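Local atomic coordinates of beta sliding clamp (Borrelia burgdorferi, PDB entry 6DJ8), a protein that probably encircles DNA as a ring-shaped head-to-tail homodimer and tethers DNA polymerases and other proteins to it, making replication processive. Residues N35-L46 with V79-Y87. Residues are numbered along the deposited sequence; the frame is centred on the assembly and turned at random.
Sequences NRNMNDIWSALL and VLINASNFY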
loop_
_atom_site.group_PDB
_atom_site.type_symbol
_atom_site.label_atom_id
_atom_site.label_comp_id
_atom_site.label_asym_id
_atom_site.label_seq_id
_atom_site.Cartn_x
_atom_site.Cartn_y
_atom_site.Cartn_z
ATOM N N ASN A 35 -5.416 15.705 9.617
ATOM C CA ASN A 35 -4.176 16.488 9.618
ATOM C C ASN A 35 -4.145 17.413 8.405
ATOM O O ASN A 35 -3.606 17.078 7.349
ATOM C CB ASN A 35 -2.966 15.562 9.639
ATOM C CG ASN A 35 -1.651 16.306 9.455
ATOM O OD1 ASN A 35 -1.459 17.407 9.981
ATOM N ND2 ASN A 35 -0.740 15.705 8.695
ATOM N N ARG A 36 -4.708 18.609 8.565
ATOM C CA ARG A 36 -4.690 19.576 7.478
ATOM C C ARG A 36 -3.324 20.239 7.362
ATOM O O ARG A 36 -2.530 19.887 6.486
ATOM C CB ARG A 36 -5.778 20.635 7.671
ATOM C CG ARG A 36 -7.178 20.116 7.398
ATOM C CD ARG A 36 -8.152 21.240 7.062
ATOM N NE ARG A 36 -8.264 22.237 8.123
ATOM C CZ ARG A 36 -8.844 22.017 9.299
ATOM N NH1 ARG A 36 -9.349 20.827 9.582
ATOM N NH2 ARG A 36 -8.903 22.983 10.205
ATOM N N ASN A 37 -3.038 21.186 8.250
ATOM C CA ASN A 37 -1.871 22.040 8.115
ATOM C C ASN A 37 -1.241 22.244 9.486
ATOM O O ASN A 37 -1.925 22.243 10.514
ATOM C CB ASN A 37 -2.220 23.374 7.424
ATOM C CG ASN A 37 -2.170 24.560 8.361
ATOM O OD1 ASN A 37 -1.099 25.084 8.660
ATOM N ND2 ASN A 37 -3.341 25.012 8.807
ATOM N N MET A 38 0.086 22.374 9.481
ATOM C CA MET A 38 0.866 22.483 10.707
ATOM C C MET A 38 0.471 23.678 11.567
ATOM O O MET A 38 0.664 23.636 12.788
ATOM C CB MET A 38 2.339 22.557 10.303
ATOM C CG MET A 38 3.320 22.979 11.353
ATOM S SD MET A 38 4.937 23.104 10.558
ATOM C CE MET A 38 5.975 23.357 11.975
ATOM N N ASN A 39 -0.121 24.717 10.979
ATOM C CA ASN A 39 -0.605 25.864 11.742
ATOM C C ASN A 39 -2.000 25.668 12.301
ATOM O O ASN A 39 -2.498 26.575 12.971
ATOM C CB ASN A 39 -0.592 27.141 10.901
ATOM C CG ASN A 39 0.796 27.700 10.730
ATOM O OD1 ASN A 39 1.682 27.428 11.538
ATOM N ND2 ASN A 39 0.994 28.499 9.688
ATOM N N ASP A 40 -2.633 24.531 12.049
ATOM C CA ASP A 40 -4.017 24.308 12.453
ATOM C C ASP A 40 -4.090 23.702 13.852
ATOM O O ASP A 40 -3.625 22.581 14.074
ATOM C CB ASP A 40 -4.684 23.371 11.455
ATOM C CG ASP A 40 -6.130 23.128 11.774
ATOM O OD1 ASP A 40 -6.688 23.857 12.621
ATOM O OD2 ASP A 40 -6.683 22.163 11.216
ATOM N N ILE A 41 -4.744 24.409 14.774
ATOM C CA ILE A 41 -4.840 23.893 16.134
ATOM C C ILE A 41 -5.658 22.611 16.190
ATOM O O ILE A 41 -5.484 21.818 17.121
ATOM C CB ILE A 41 -5.429 24.932 17.107
ATOM C CG1 ILE A 41 -6.869 25.275 16.740
ATOM C CG2 ILE A 41 -4.573 26.189 17.175
ATOM C CD1 ILE A 41 -7.591 25.977 17.861
ATOM N N TRP A 42 -6.548 22.383 15.220
ATOM C CA TRP A 42 -7.320 21.147 15.178
ATOM C C TRP A 42 -6.554 20.012 14.517
ATOM O O TRP A 42 -7.077 18.896 14.413
ATOM C CB TRP A 42 -8.653 21.398 14.471
ATOM C CG TRP A 42 -9.370 22.533 15.114
ATOM C CD1 TRP A 42 -9.639 23.751 14.562
ATOM C CD2 TRP A 42 -9.866 22.583 16.464
ATOM N NE1 TRP A 42 -10.290 24.552 15.476
ATOM C CE2 TRP A 42 -10.441 23.859 16.649
ATOM C CE3 TRP A 42 -9.893 21.669 17.527
ATOM C CZ2 TRP A 42 -11.026 24.246 17.849
ATOM C CZ3 TRP A 42 -10.466 22.057 18.716
ATOM C CH2 TRP A 42 -11.032 23.334 18.869
ATOM N N SER A 43 -5.326 20.275 14.086
ATOM C CA SER A 43 -4.398 19.238 13.670
ATOM C C SER A 43 -3.405 18.907 14.771
ATOM O O SER A 43 -2.511 18.075 14.567
ATOM C CB SER A 43 -3.666 19.664 12.397
ATOM O OG SER A 43 -4.566 19.717 11.296
ATOM N N ALA A 44 -3.546 19.536 15.931
ATOM C CA ALA A 44 -2.618 19.385 17.034
ATOM C C ALA A 44 -3.170 18.427 18.075
ATOM O O ALA A 44 -4.356 18.094 18.090
ATOM C CB ALA A 44 -2.341 20.741 17.681
ATOM N N LEU A 45 -2.295 17.988 18.968
ATOM C CA LEU A 45 -2.753 17.354 20.194
ATOM C C LEU A 45 -2.201 18.126 21.387
ATOM O O LEU A 45 -1.249 18.911 21.268
ATOM C CB LEU A 45 -2.349 15.879 20.240
ATOM C CG LEU A 45 -0.898 15.529 19.963
ATOM C CD1 LEU A 45 -0.100 15.768 21.201
ATOM C CD2 LEU A 45 -0.749 14.086 19.510
ATOM N N LEU A 46 -2.821 17.920 22.540
ATOM C CA LEU A 46 -2.461 18.641 23.749
ATOM C C LEU A 46 -1.840 17.634 24.698
ATOM O O LEU A 46 -2.457 16.616 25.011
ATOM C CB LEU A 46 -3.680 19.319 24.380
ATOM C CG LEU A 46 -3.477 19.935 25.765
ATOM C CD1 LEU A 46 -2.543 21.115 25.689
ATOM C CD2 LEU A 46 -4.823 20.367 26.399
ATOM N N VAL A 79 1.598 21.637 26.500
ATOM C CA VAL A 79 2.098 21.959 25.165
ATOM C C VAL A 79 1.066 21.526 24.128
ATOM O O VAL A 79 0.577 20.395 24.169
ATOM C CB VAL A 79 3.450 21.276 24.867
ATOM C CG1 VAL A 79 3.801 21.456 23.417
ATOM C CG2 VAL A 79 4.542 21.884 25.728
ATOM N N LEU A 80 0.738 22.426 23.205
ATOM C CA LEU A 80 -0.074 22.100 22.040
ATOM C C LEU A 80 0.848 21.979 20.832
ATOM O O LEU A 80 1.560 22.937 20.495
ATOM C CB LEU A 80 -1.126 23.178 21.808
ATOM C CG LEU A 80 -2.193 22.916 20.755
ATOM C CD1 LEU A 80 -3.116 21.799 21.234
ATOM C CD2 LEU A 80 -2.984 24.198 20.491
ATOM N N ILE A 81 0.859 20.814 20.191
ATOM C CA ILE A 81 1.808 20.563 19.108
ATOM C C ILE A 81 1.138 19.758 18.006
ATOM O O ILE A 81 0.376 18.828 18.276
ATOM C CB ILE A 81 3.074 19.847 19.616
ATOM C CG1 ILE A 81 4.043 19.548 18.458
ATOM C CG2 ILE A 81 2.728 18.554 20.322
ATOM C CD1 ILE A 81 5.358 19.047 18.963
ATOM N N ASN A 82 1.424 20.131 16.760
ATOM C CA ASN A 82 0.943 19.403 15.592
ATOM C C ASN A 82 1.200 17.913 15.735
ATOM O O ASN A 82 2.335 17.493 15.961
ATOM C CB ASN A 82 1.629 19.954 14.344
ATOM C CG ASN A 82 1.266 19.189 13.105
ATOM O OD1 ASN A 82 2.027 18.327 12.647
ATOM N ND2 ASN A 82 0.085 19.470 12.566
ATOM N N ALA A 83 0.129 17.108 15.612
ATOM C CA ALA A 83 0.230 15.687 15.933
ATOM C C ALA A 83 1.164 14.954 14.975
ATOM O O ALA A 83 1.912 14.068 15.393
ATOM C CB ALA A 83 -1.155 15.030 15.890
ATOM N N SER A 84 1.078 15.269 13.681
ATOM C CA SER A 84 1.883 14.584 12.672
ATOM C C SER A 84 3.378 14.855 12.873
ATOM O O SER A 84 4.207 13.938 12.780
ATOM C CB SER A 84 1.416 15.031 11.282
ATOM O OG SER A 84 2.174 14.431 10.252
ATOM N N ASN A 85 3.742 16.104 13.168
ATOM C CA ASN A 85 5.151 16.411 13.411
ATOM C C ASN A 85 5.657 15.732 14.677
ATOM O O ASN A 85 6.765 15.188 14.699
ATOM C CB ASN A 85 5.366 17.919 13.503
ATOM C CG ASN A 85 5.183 18.611 12.175
ATOM O OD1 ASN A 85 5.075 17.961 11.136
ATOM N ND2 ASN A 85 5.152 19.941 12.198
ATOM N N PHE A 86 4.857 15.751 15.742
ATOM C CA PHE A 86 5.285 15.135 16.991
ATOM C C PHE A 86 5.487 13.641 16.813
ATOM O O PHE A 86 6.462 13.071 17.312
ATOM C CB PHE A 86 4.242 15.406 18.082
ATOM C CG PHE A 86 4.719 15.095 19.464
ATOM C CD1 PHE A 86 6.050 15.253 19.807
ATOM C CD2 PHE A 86 3.836 14.621 20.421
ATOM C CE1 PHE A 86 6.493 14.962 21.082
ATOM C CE2 PHE A 86 4.272 14.338 21.698
ATOM C CZ PHE A 86 5.610 14.508 22.025
ATOM N N TYR A 87 4.558 12.988 16.114
ATOM C CA TYR A 87 4.717 11.575 15.803
ATOM C C TYR A 87 5.990 11.333 15.002
ATOM O O TYR A 87 6.734 10.381 15.267
ATOM C CB TYR A 87 3.495 11.082 15.024
ATOM C CG TYR A 87 3.495 9.600 14.748
ATOM C CD1 TYR A 87 3.540 8.692 15.794
ATOM C CD2 TYR A 87 3.444 9.103 13.446
ATOM C CE1 TYR A 87 3.535 7.322 15.565
ATOM C CE2 TYR A 87 3.439 7.720 13.200
ATOM C CZ TYR A 87 3.479 6.843 14.274
ATOM O OH TYR A 87 3.470 5.485 14.085
HETATM O O HOH W 1 -1.393 16.517 12.717
HETATM O O HOH W 2 -1.159 21.525 14.024
#
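L45 and I81 form the hydrogen-bonded pair of a short antiparallel ladder, their strands running at 155° to each other, and the pairing illustrates how a sheet hands over to a helix in the N-terminal domain of a DNA clamp. L45 N donates to I81 O at 2.9 Å, and I81 N returns to L45 O. Two residues on, the first turn of helix 83-92 joins in: A83 N gives S43 O a nearly straight bond of 3.0 Å, in the carbonyl plane and on a lone pair. A water that donates to the same S43 O accepts from S84 N, so two successive amides of the helix start are tied, one directly and one through water, to the 3-10 turn that leads into strand 44-50.

On one face of the sheet, L45 and I81 lie side by side. L45 spreads its methyls, CD1 meeting I81 CG2 and, obliquely, the ring of F86, while CD2 rests 3.8 Å from A83 CB. L80 and L46 share the other face, where L80 CG lies 3.8 Å from A44 CB; Y140 of helix 135-140 packs on L80 there. Closer to the second subunit, the extended M38 crosses N85 at about a right angle, its CE within 3.5 Å of N85 ND2; M38 packs on T322 and N85 on R324, both of the second subunit.

N82 works at both ends of its amide. With CG anti to the backbone N (chi1 176°), it serves as N-cap: OD1 accepts from N85 N at 2.9 Å. The other end reaches the loop through water, ND2 donating at 2.8 Å to a molecule that in turn donates to M38 O and D40 O.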